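Putative flagellar protein FliS (Parabacteroides merdae ATCC 43184, PDB 4YOK) is of unknown function but pairs an N-terminal transthyretin-like (prealbumin-like) domain with a C-terminal domain related to the E-set, immunoglobulin-like families. Local coordinates at residues 100-105 with 187-192; 136-141 with 181-186. All blocks are in the same frame, centred on the assembly; numbering follows the deposited sequence.

Overall arrangement
Contact 1 joins 100-105 to 187-192 across the gap between two sheets of the C-terminal domain, whereas contact 2 hydrogen-bonds 136-141 to 181-186 inside one of them. The pair illustrates the two separate tasks of a beta-sandwich, stacking sheets and pairing strands. They lie about 18 Å apart, centre to centre, and both use strand 182-189, whose two halves serve them in turn. Along the chain, contact 2 is nested within the loop closed by contact 1. They also touch directly, Ile104 CD1 packing 3.9 Å from Val185 O. One strand thus bonds to its sheet neighbour and packs against the facing sheet, tying the domain's first strand, 102-111, to its penultimate one.

Contact 1: residues 100-105 with 187-192; sequences PYFMIS and VLANGA
Val187 and Ala189 lie opposite Ile104, Phe102 and Tyr101 on strands that run almost antiparallel, at 167°, yet with axes 8.3 Å apart at their closest; no hydrogen bond crosses, and side chains alone fill the interval. This is the spacing of two stacked sheets. At the inner end, Ile104 and Val187 pass alongside each other head to tail, the CD1 methyl of Ile104 coming 3.7 Å from CG2 of Val187. The other branch of Val187, CG1, is anti to the backbone N (chi1 174°), which sends the two methyls to different neighbours: CG2 takes the isoleucine, while CG1 meets CD2 of Phe102 at 4.1 Å, the two side chains crossing at about a right angle. The phenyl ring then reaches one step further along the partner strand and presents its edge to the Ala189 methyl, CE2 to CB 3.8 Å, with CB close to the ring plane. That single methyl is shared, because CD2 of Tyr101 approaches it obliquely at 3.7 Å. Beyond it the chain folds through a type II turn from Ala189 to Ala192, closed by Ala192 N bonding to Ala189 O, and the turn brings a second methyl, Ala192 CB, to 3.9 Å from Tyr101 CE2. The tyrosine ring thus closes the end of the layer against two alanine methyls, both met obliquely. Around this layer, Phe102 also packs on Ile122 and Arg124 of strand 115-124, the sheet neighbour of 102-111, and on Ile131 of strand 131-139, while Val187 reaches Ile122, so the contact is continuous with the interior between both sheets.

Contact 2: residues 136-141 with 181-186; sequences LLLSKT and LYARVG
Leu137 and Arg184, and Ser139 and Tyr182, are the two hydrogen-bonded pairs of an antiparallel ladder, each joined by two backbone bonds. Leu137 N to Arg184 O measures 2.9 Å, while Ser139 N to Tyr182 O and Tyr182 N to Ser139 O are slightly shorter, both 2.8 Å. On the face carrying Leu136, Leu138, Ala183 and Val185 the packing is close and wholly apolar. Leu136 and Val185 lie side by side, CD1 to CG1 3.9 Å, while CD2 of Leu138 rests 3.8 Å from the Ala183 methyl. Leu181, its CG anti to the backbone N (chi1 -166°), brings its CD2 within 4.1 Å of that leucine methyl. On the solvent side, Lys140 and Thr141 point their side chains away from 181-186, and contact is made mainly by Thr141 backbone atoms on the Tyr182 ring. Ser139 OG accepts from Thr141 N at 3.1 Å, making an ST turn, and also bonds to Phe143 O. Thr141 C lies over one face of the Tyr182 ring, with Thr141 O 3.1 Å from CD1; Ser139 O sits at the ring edge, in its plane. With an alanine at Tyr182, Thr141 would probably lose the flat surface beneath it and become freer to shift. Arg184 starts beside Leu137, but its extended chain carries the guanidinium away to the carbonyls of Ser198, Ala144 and Leu25; the last, in the N-terminal part of the chain, probably ties the two domains together. Such a ladder, its leucine-valine face packed on strands 102-111 and 115-124, is what a beta-sandwich is built from, consistent with the immunoglobulin-like fold expected of an E-set relative.

Contact 1: residues 100-105 with 187-192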
loop_
_atom_site.group_PDB
_atom_site.type_symbol
_atom_site.label_atom_id
_atom_site.label_comp_id
_atom_site.label_asym_id
_atom_site.label_seq_id
_atom_site.Cartn_x
_atom_site.Cartn_y
_atom_site.Cartn_z
ATOM N N PRO A 100 -0.663 -11.173 0.551
ATOM C CA PRO A 100 -1.789 -10.267 0.863
ATOM C C PRO A 100 -3.066 -11.041 1.157
ATOM O O PRO A 100 -3.231 -12.144 0.637
ATOM C CB PRO A 100 -1.954 -9.425 -0.414
ATOM C CG PRO A 100 -0.704 -9.668 -1.238
ATOM C CD PRO A 100 -0.211 -11.026 -0.847
ATOM N N TYR A 101 -3.983 -10.465 1.960
ATOM C CA TYR A 101 -5.289 -11.105 2.230
ATOM C C TYR A 101 -6.134 -11.060 0.956
ATOM O O TYR A 101 -6.755 -12.047 0.581
ATOM C CB TYR A 101 -6.012 -10.355 3.365
ATOM C CG TYR A 101 -5.316 -10.497 4.692
ATOM C CD1 TYR A 101 -5.215 -11.743 5.317
ATOM C CD2 TYR A 101 -4.695 -9.407 5.296
ATOM C CE1 TYR A 101 -4.521 -11.894 6.515
ATOM C CE2 TYR A 101 -4.052 -9.537 6.533
ATOM C CZ TYR A 101 -3.972 -10.782 7.135
ATOM O OH TYR A 101 -3.322 -10.946 8.331
ATOM N N PHE A 102 -6.109 -9.901 0.285
ATOM C CA PHE A 102 -6.856 -9.601 -0.935
ATOM C C PHE A 102 -6.016 -8.842 -1.954
ATOM O O PHE A 102 -5.071 -8.147 -1.600
ATOM C CB PHE A 102 -8.102 -8.726 -0.615
ATOM C CG PHE A 102 -9.075 -9.404 0.323
ATOM C CD1 PHE A 102 -9.960 -10.371 -0.149
ATOM C CD2 PHE A 102 -9.069 -9.114 1.687
ATOM C CE1 PHE A 102 -10.819 -11.047 0.730
ATOM C CE2 PHE A 102 -9.944 -9.776 2.564
ATOM C CZ PHE A 102 -10.791 -10.756 2.080
HETATM N N MSE A 103 -6.382 -8.987 -3.222
HETATM C CA MSE A 103 -5.804 -8.234 -4.325
HETATM C C MSE A 103 -6.965 -7.564 -5.069
HETATM O O MSE A 103 -8.026 -8.165 -5.235
HETATM C CB MSE A 103 -4.948 -9.112 -5.272
HETATM C CG MSE A 103 -3.642 -9.607 -4.646
HETATM SE SE MSE A 103 -2.302 -8.174 -4.326
HETATM C CE MSE A 103 -1.869 -7.805 -6.187
ATOM N N ILE A 104 -6.744 -6.331 -5.515
ATOM C CA ILE A 104 -7.690 -5.551 -6.306
ATOM C C ILE A 104 -7.175 -5.587 -7.737
ATOM O O ILE A 104 -5.977 -5.401 -7.948
ATOM C CB ILE A 104 -7.808 -4.090 -5.775
ATOM C CG1 ILE A 104 -8.275 -4.041 -4.309
ATOM C CG2 ILE A 104 -8.716 -3.232 -6.678
ATOM C CD1 ILE A 104 -8.003 -2.676 -3.619
ATOM N N SER A 105 -8.060 -5.817 -8.712
ATOM C CA SER A 105 -7.662 -5.825 -10.122
ATOM C C SER A 105 -8.792 -5.290 -10.999
ATOM O O SER A 105 -9.897 -5.079 -10.502
ATOM C CB SER A 105 -7.288 -7.239 -10.564
ATOM O OG SER A 105 -8.419 -8.089 -10.545
ATOM N N VAL A 187 -9.232 -1.809 0.172
ATOM C CA VAL A 187 -9.872 -2.992 0.744
ATOM C C VAL A 187 -9.118 -3.348 2.029
ATOM O O VAL A 187 -7.909 -3.609 2.004
ATOM C CB VAL A 187 -9.964 -4.202 -0.233
ATOM C CG1 VAL A 187 -10.518 -5.445 0.477
ATOM C CG2 VAL A 187 -10.820 -3.859 -1.461
ATOM N N LEU A 188 -9.839 -3.311 3.141
ATOM C CA LEU A 188 -9.331 -3.661 4.464
ATOM C C LEU A 188 -9.906 -5.015 4.885
ATOM O O LEU A 188 -11.112 -5.211 4.846
ATOM C CB LEU A 188 -9.721 -2.573 5.487
ATOM C CG LEU A 188 -9.308 -2.831 6.942
ATOM C CD1 LEU A 188 -7.785 -2.657 7.121
ATOM C CD2 LEU A 188 -10.067 -1.893 7.892
ATOM N N ALA A 189 -9.032 -5.929 5.298
ATOM C CA ALA A 189 -9.373 -7.264 5.784
ATOM C C ALA A 189 -9.683 -7.227 7.270
ATOM O O ALA A 189 -9.047 -6.459 8.006
ATOM C CB ALA A 189 -8.195 -8.194 5.534
ATOM N N ASN A 190 -10.621 -8.091 7.731
ATOM C CA ASN A 190 -10.882 -8.288 9.165
ATOM C C ASN A 190 -9.571 -8.642 9.859
ATOM O O ASN A 190 -8.830 -9.513 9.369
ATOM C CB ASN A 190 -11.888 -9.464 9.376
ATOM C CG ASN A 190 -13.339 -9.100 9.264
ATOM O OD1 ASN A 190 -13.694 -7.985 8.922
ATOM N ND2 ASN A 190 -14.219 -10.044 9.570
ATOM N N GLY A 191 -9.268 -7.968 10.962
ATOM C CA GLY A 191 -8.057 -8.267 11.726
ATOM C C GLY A 191 -6.790 -7.574 11.262
ATOM O O GLY A 191 -5.787 -7.633 11.966
ATOM N N ALA A 192 -6.806 -6.902 10.102
ATOM C CA ALA A 192 -5.603 -6.209 9.611
ATOM C C ALA A 192 -5.576 -4.763 10.086
ATOM O O ALA A 192 -6.625 -4.178 10.334
ATOM C CB ALA A 192 -5.551 -6.251 8.093
#

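Contact 2: residues 136-141 with 181-186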
loop_
_atom_site.group_PDB
_atom_site.type_symbol
_atom_site.label_atom_id
_atom_site.label_comp_id
_atom_site.label_asym_id
_atom_site.label_seq_id
_atom_site.Cartn_x
_atom_site.Cartn_y
_atom_site.Cartn_z
ATOM N N LEU A 136 -13.912 4.119 -1.263
ATOM C CA LEU A 136 -13.839 4.909 -2.496
ATOM C C LEU A 136 -13.250 6.235 -2.085
ATOM O O LEU A 136 -13.770 6.862 -1.163
ATOM C CB LEU A 136 -15.227 5.044 -3.146
ATOM C CG LEU A 136 -15.538 4.039 -4.267
ATOM C CD1 LEU A 136 -15.412 2.598 -3.810
ATOM C CD2 LEU A 136 -16.869 4.330 -4.927
ATOM N N LEU A 137 -12.108 6.616 -2.684
ATOM C CA LEU A 137 -11.373 7.812 -2.290
ATOM C C LEU A 137 -11.071 8.747 -3.431
ATOM O O LEU A 137 -10.785 8.304 -4.552
ATOM C CB LEU A 137 -10.015 7.392 -1.659
ATOM C CG LEU A 137 -10.057 6.356 -0.536
ATOM C CD1 LEU A 137 -8.687 5.687 -0.337
ATOM C CD2 LEU A 137 -10.572 6.971 0.758
ATOM N N LEU A 138 -11.086 10.059 -3.132
ATOM C CA LEU A 138 -10.655 11.104 -4.054
ATOM C C LEU A 138 -9.676 12.010 -3.320
ATOM O O LEU A 138 -9.826 12.232 -2.111
ATOM C CB LEU A 138 -11.806 11.941 -4.641
ATOM C CG LEU A 138 -12.803 11.207 -5.557
ATOM C CD1 LEU A 138 -14.079 12.037 -5.748
ATOM C CD2 LEU A 138 -12.176 10.889 -6.924
ATOM N N SER A 139 -8.680 12.517 -4.041
ATOM C CA SER A 139 -7.705 13.437 -3.472
ATOM C C SER A 139 -7.395 14.550 -4.471
ATOM O O SER A 139 -7.476 14.310 -5.676
ATOM C CB SER A 139 -6.419 12.675 -3.122
ATOM O OG SER A 139 -5.426 13.575 -2.648
ATOM N N LYS A 140 -7.023 15.751 -3.979
ATOM C CA LYS A 140 -6.527 16.874 -4.794
ATOM C C LYS A 140 -5.064 16.656 -5.217
ATOM O O LYS A 140 -4.531 17.461 -5.996
ATOM C CB LYS A 140 -6.541 18.191 -3.974
ATOM C CG LYS A 140 -7.889 18.821 -3.745
ATOM C CD LYS A 140 -7.738 20.243 -3.200
ATOM C CE LYS A 140 -7.320 20.320 -1.748
ATOM N NZ LYS A 140 -7.673 21.633 -1.144
ATOM N N THR A 141 -4.370 15.715 -4.550
ATOM C CA THR A 141 -2.939 15.456 -4.770
ATOM C C THR A 141 -2.693 14.019 -5.190
ATOM O O THR A 141 -3.592 13.182 -5.104
ATOM C CB THR A 141 -2.089 15.784 -3.501
ATOM O OG1 THR A 141 -2.151 14.685 -2.598
ATOM C CG2 THR A 141 -2.503 17.089 -2.807
ATOM N N LEU A 181 -7.526 16.093 -9.721
ATOM C CA LEU A 181 -8.303 15.125 -8.958
ATOM C C LEU A 181 -7.776 13.727 -9.203
ATOM O O LEU A 181 -7.586 13.316 -10.357
ATOM C CB LEU A 181 -9.805 15.227 -9.333
ATOM C CG LEU A 181 -10.802 14.523 -8.410
ATOM C CD1 LEU A 181 -10.902 15.241 -7.045
ATOM C CD2 LEU A 181 -12.183 14.425 -9.077
ATOM N N TYR A 182 -7.546 12.997 -8.113
ATOM C CA TYR A 182 -6.993 11.636 -8.152
ATOM C C TYR A 182 -7.928 10.674 -7.435
ATOM O O TYR A 182 -8.532 11.050 -6.434
ATOM C CB TYR A 182 -5.605 11.618 -7.490
ATOM C CG TYR A 182 -4.569 12.475 -8.182
ATOM C CD1 TYR A 182 -4.517 13.850 -7.970
ATOM C CD2 TYR A 182 -3.609 11.906 -9.020
ATOM C CE1 TYR A 182 -3.554 14.642 -8.590
ATOM C CE2 TYR A 182 -2.630 12.691 -9.636
ATOM C CZ TYR A 182 -2.601 14.056 -9.407
ATOM O OH TYR A 182 -1.635 14.846 -9.997
ATOM N N ALA A 183 -8.085 9.456 -7.961
ATOM C CA ALA A 183 -8.981 8.466 -7.374
ATOM C C ALA A 183 -8.216 7.240 -6.944
ATOM O O ALA A 183 -7.155 6.929 -7.503
ATOM C CB ALA A 183 -10.076 8.077 -8.367
ATOM N N ARG A 184 -8.781 6.512 -5.977
ATOM C CA ARG A 184 -8.195 5.264 -5.494
ATOM C C ARG A 184 -9.273 4.437 -4.811
ATOM O O ARG A 184 -10.256 4.989 -4.291
ATOM C CB ARG A 184 -7.024 5.545 -4.506
ATOM C CG ARG A 184 -5.954 4.455 -4.497
ATOM C CD ARG A 184 -4.847 4.783 -3.489
ATOM N NE ARG A 184 -3.625 3.987 -3.695
ATOM C CZ ARG A 184 -2.635 3.883 -2.808
ATOM N NH1 ARG A 184 -2.708 4.517 -1.642
ATOM N NH2 ARG A 184 -1.575 3.118 -3.071
ATOM N N VAL A 185 -9.073 3.121 -4.757
ATOM C CA VAL A 185 -9.988 2.287 -3.981
ATOM C C VAL A 185 -9.141 1.503 -2.971
ATOM O O VAL A 185 -7.959 1.242 -3.238
ATOM C CB VAL A 185 -10.948 1.385 -4.785
ATOM C CG1 VAL A 185 -11.985 2.226 -5.543
ATOM C CG2 VAL A 185 -10.202 0.438 -5.722
ATOM N N GLY A 186 -9.740 1.176 -1.835
ATOM C CA GLY A 186 -9.060 0.422 -0.783
ATOM C C GLY A 186 -9.895 -0.733 -0.275
ATOM O O GLY A 186 -11.123 -0.669 -0.310
#